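Local coordinates for protein TbpB (Actinobacillus pleuropneumoniae, PDB 3HOL) that probably binds host transferrin at the bacterial cell surface, as the lipoprotein part of a receptor used for iron acquisition, at residues A229-L234 with V251-S256. Sequence-based numbering, arbitrary orientation.
Sequences ADSQSL and VANDKS
The side-chain amide of Asn253 has one face over the backbone oxygen of Asp230. Asp230 O sits 3.3 Å from Asn253 CG, almost straight above it. The edge of this amide is used too. Gln232 N bonds to Asn253 OD1 at 2.8 Å, tilted only 15° from the amide plane, and water 2 donates to the same oxygen. Near the ND2 edge lies Gln232 CG, and the two side-chain amide planes are 43° apart. The carboxylate of Asp254 is approached on both faces. The methyl of Ala229 covers one, with CB 3.5 Å from Asp254 OD1. Ser256 N reaches OD1 from the opposite face and closes an Asx turn. Ser256 OG meets OD1 as well, on the syn side. Ala229 CB also packs on Ala252 CB.

The contact lies where the antiparallel strands 231-239 and 245-251 of a TbpB beta barrel part at the open end of their hairpin. After Val251 the chain makes a type I turn from Ala252 to Lys255, then enters strand 257-265. Asn253 N still gives a nearly straight bond to Asp230 O, 2.9 Å long.

Further in, two buried serines stand in for regular strand pairing. Ser231 OG is anti to its own nitrogen (chi1 -180°). This sets it against Val251 O, to which it donates at 2.6 Å from well above the carbonyl plane. The same hydroxyl accepts from Ser233 N, an ST turn. Ser233 OG accepts from Val251 N at 3.1 Å and donates to water 2. That water therefore links Ser233 to Asn253 OD1. The Asp230 carboxylate turns away from the loop: its OD1 accepts from Ala213 N and forms a salt bridge with Lys216.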
ATOM      1  N   ALA A 229     -25.095 -12.970   9.933  1.00 12.02           N
ATOM      2  CA  ALA A 229     -24.302 -13.627   8.878  1.00 12.59           C
ATOM      3  C   ALA A 229     -22.816 -13.461   9.122  1.00 13.07           C
ATOM      4  O   ALA A 229     -22.370 -12.377   9.516  1.00 13.96           O
ATOM      5  CB  ALA A 229     -24.651 -13.038   7.542  1.00 11.17           C
ATOM      6  N   ASP A 230     -22.048 -14.521   8.903  1.00 13.17           N
ATOM      7  CA  ASP A 230     -20.591 -14.404   8.942  1.00 13.15           C
ATOM      8  C   ASP A 230     -20.075 -13.737   7.665  1.00 12.12           C
ATOM      9  O   ASP A 230     -20.810 -13.605   6.661  1.00 12.76           O
ATOM     10  CB  ASP A 230     -19.938 -15.800   9.026  1.00 14.19           C
ATOM     11  CG  ASP A 230     -20.244 -16.541  10.335  1.00 14.54           C
ATOM     12  OD1 ASP A 230     -20.427 -15.935  11.387  1.00 13.57           O
ATOM     13  OD2 ASP A 230     -20.309 -17.775  10.308  1.00 18.60           O
ATOM     14  N   SER A 231     -18.807 -13.330   7.698  1.00 10.93           N
ATOM     15  CA  SER A 231     -18.086 -12.827   6.514  1.00 10.62           C
ATOM     16  C   SER A 231     -16.723 -13.496   6.377  1.00 11.39           C
ATOM     17  O   SER A 231     -15.954 -13.545   7.347  1.00 10.29           O
ATOM     18  CB  SER A 231     -17.789 -11.327   6.647  1.00 10.38           C
ATOM     19  OG  SER A 231     -17.097 -10.868   5.490  1.00  8.70           O
ATOM     20  N   GLN A 232     -16.411 -13.936   5.159  1.00 11.15           N
ATOM     21  CA  GLN A 232     -15.061 -14.391   4.833  1.00 13.00           C
ATOM     22  C   GLN A 232     -14.357 -13.307   4.055  1.00 11.80           C
ATOM     23  O   GLN A 232     -13.339 -13.576   3.403  1.00 12.47           O
ATOM     24  CB  GLN A 232     -15.118 -15.668   3.947  1.00 13.41           C
ATOM     25  CG  GLN A 232     -15.778 -16.890   4.559  1.00 21.69           C
ATOM     26  CD  GLN A 232     -15.417 -17.179   6.031  1.00 29.88           C
ATOM     27  OE1 GLN A 232     -16.317 -17.278   6.887  1.00 31.44           O
ATOM     28  NE2 GLN A 232     -14.107 -17.330   6.328  1.00 32.79           N
ATOM     29  N   SER A 233     -14.867 -12.075   4.084  1.00 11.21           N
ATOM     30  CA  SER A 233     -14.269 -11.023   3.247  1.00 10.58           C
ATOM     31  C   SER A 233     -13.833  -9.813   4.074  1.00 10.57           C
ATOM     32  O   SER A 233     -14.054  -8.649   3.695  1.00  9.50           O
ATOM     33  CB  SER A 233     -15.233 -10.599   2.126  1.00 10.18           C
ATOM     34  OG  SER A 233     -16.448 -10.067   2.685  1.00 12.42           O
ATOM     35  N   LEU A 234     -13.220 -10.079   5.217  1.00  9.88           N
ATOM     36  CA  LEU A 234     -12.647  -8.987   5.999  1.00  9.40           C
ATOM     37  C   LEU A 234     -11.301  -8.633   5.383  1.00  8.78           C
ATOM     38  O   LEU A 234     -10.440  -9.505   5.218  1.00  8.78           O
ATOM     39  CB  LEU A 234     -12.453  -9.401   7.468  1.00  9.33           C
ATOM     40  CG  LEU A 234     -12.057  -8.226   8.396  1.00 12.06           C
ATOM     41  CD1 LEU A 234     -12.699  -8.388   9.791  1.00 13.94           C
ATOM     42  CD2 LEU A 234     -10.568  -8.127   8.529  1.00 12.96           C
ATOM     43  N   VAL A 251     -17.798  -7.735   4.140  1.00  8.39           N
ATOM     44  CA  VAL A 251     -19.162  -7.916   3.591  1.00  9.83           C
ATOM     45  C   VAL A 251     -19.736  -9.257   4.051  1.00 10.71           C
ATOM     46  O   VAL A 251     -19.060 -10.295   3.933  1.00 11.25           O
ATOM     47  CB  VAL A 251     -19.166  -7.830   2.053  1.00  9.49           C
ATOM     48  CG1 VAL A 251     -20.640  -7.717   1.477  1.00 12.60           C
ATOM     49  CG2 VAL A 251     -18.272  -6.701   1.564  1.00 11.56           C
ATOM     50  N   ALA A 252     -20.973  -9.253   4.567  1.00 10.06           N
ATOM     51  CA  ALA A 252     -21.631 -10.514   4.959  1.00 10.58           C
ATOM     52  C   ALA A 252     -21.640 -11.484   3.749  1.00 10.40           C
ATOM     53  O   ALA A 252     -21.800 -11.035   2.590  1.00  9.68           O
ATOM     54  CB  ALA A 252     -23.071 -10.224   5.444  1.00  9.87           C
ATOM     55  N   ASN A 253     -21.471 -12.780   4.011  1.00 10.58           N
ATOM     56  CA  ASN A 253     -21.428 -13.770   2.950  1.00 12.86           C
ATOM     57  C   ASN A 253     -22.741 -13.827   2.131  1.00 13.65           C
ATOM     58  O   ASN A 253     -22.692 -14.118   0.964  1.00 15.03           O
ATOM     59  CB  ASN A 253     -21.033 -15.148   3.478  1.00 12.21           C
ATOM     60  CG  ASN A 253     -19.637 -15.176   4.025  1.00 15.88           C
ATOM     61  OD1 ASN A 253     -18.751 -14.370   3.651  1.00 13.64           O
ATOM     62  ND2 ASN A 253     -19.417 -16.110   4.937  1.00 17.95           N
ATOM     63  N   ASP A 254     -23.875 -13.462   2.728  1.00 13.86           N
ATOM     64  CA  ASP A 254     -25.145 -13.348   1.985  1.00 13.05           C
ATOM     65  C   ASP A 254     -25.425 -11.906   1.524  1.00 13.29           C
ATOM     66  O   ASP A 254     -26.559 -11.590   1.141  1.00 12.31           O
ATOM     67  CB  ASP A 254     -26.305 -13.847   2.849  1.00 13.35           C
ATOM     68  CG  ASP A 254     -26.585 -12.931   4.051  1.00 14.90           C
ATOM     69  OD1 ASP A 254     -25.793 -12.023   4.347  1.00 13.81           O
ATOM     70  OD2 ASP A 254     -27.601 -13.120   4.730  1.00 13.68           O
ATOM     71  N   LYS A 255     -24.411 -11.037   1.525  1.00 10.98           N
ATOM     72  CA  LYS A 255     -24.578  -9.639   1.054  1.00 11.62           C
ATOM     73  C   LYS A 255     -25.636  -8.795   1.809  1.00 10.35           C
ATOM     74  O   LYS A 255     -26.141  -7.818   1.272  1.00 10.65           O
ATOM     75  CB  LYS A 255     -24.832  -9.566  -0.458  1.00 11.88           C
ATOM     76  CG  LYS A 255     -23.803 -10.316  -1.325  1.00 15.73           C
ATOM     77  CD  LYS A 255     -24.153 -10.168  -2.789  1.00 18.67           C
ATOM     78  CE  LYS A 255     -22.959 -10.549  -3.667  1.00 24.44           C
ATOM     79  NZ  LYS A 255     -23.088 -11.922  -4.155  1.00 24.38           N
ATOM     80  N   SER A 256     -25.915  -9.147   3.053  1.00 11.21           N
ATOM     81  CA  SER A 256     -26.927  -8.442   3.870  1.00 11.99           C
ATOM     82  C   SER A 256     -26.342  -7.319   4.756  1.00 12.72           C
ATOM     83  O   SER A 256     -27.087  -6.633   5.445  1.00 12.50           O
ATOM     84  CB  SER A 256     -27.627  -9.431   4.779  1.00 12.43           C
ATOM     85  OG  SER A 256     -26.686  -9.964   5.695  1.00 12.95           O
TER
HETATM   86  O   HOH W   1     -26.055  -9.991   8.632  1.00 10.62           O
HETATM   87  O   HOH W   2     -17.920 -12.277   1.693  1.00 12.67           O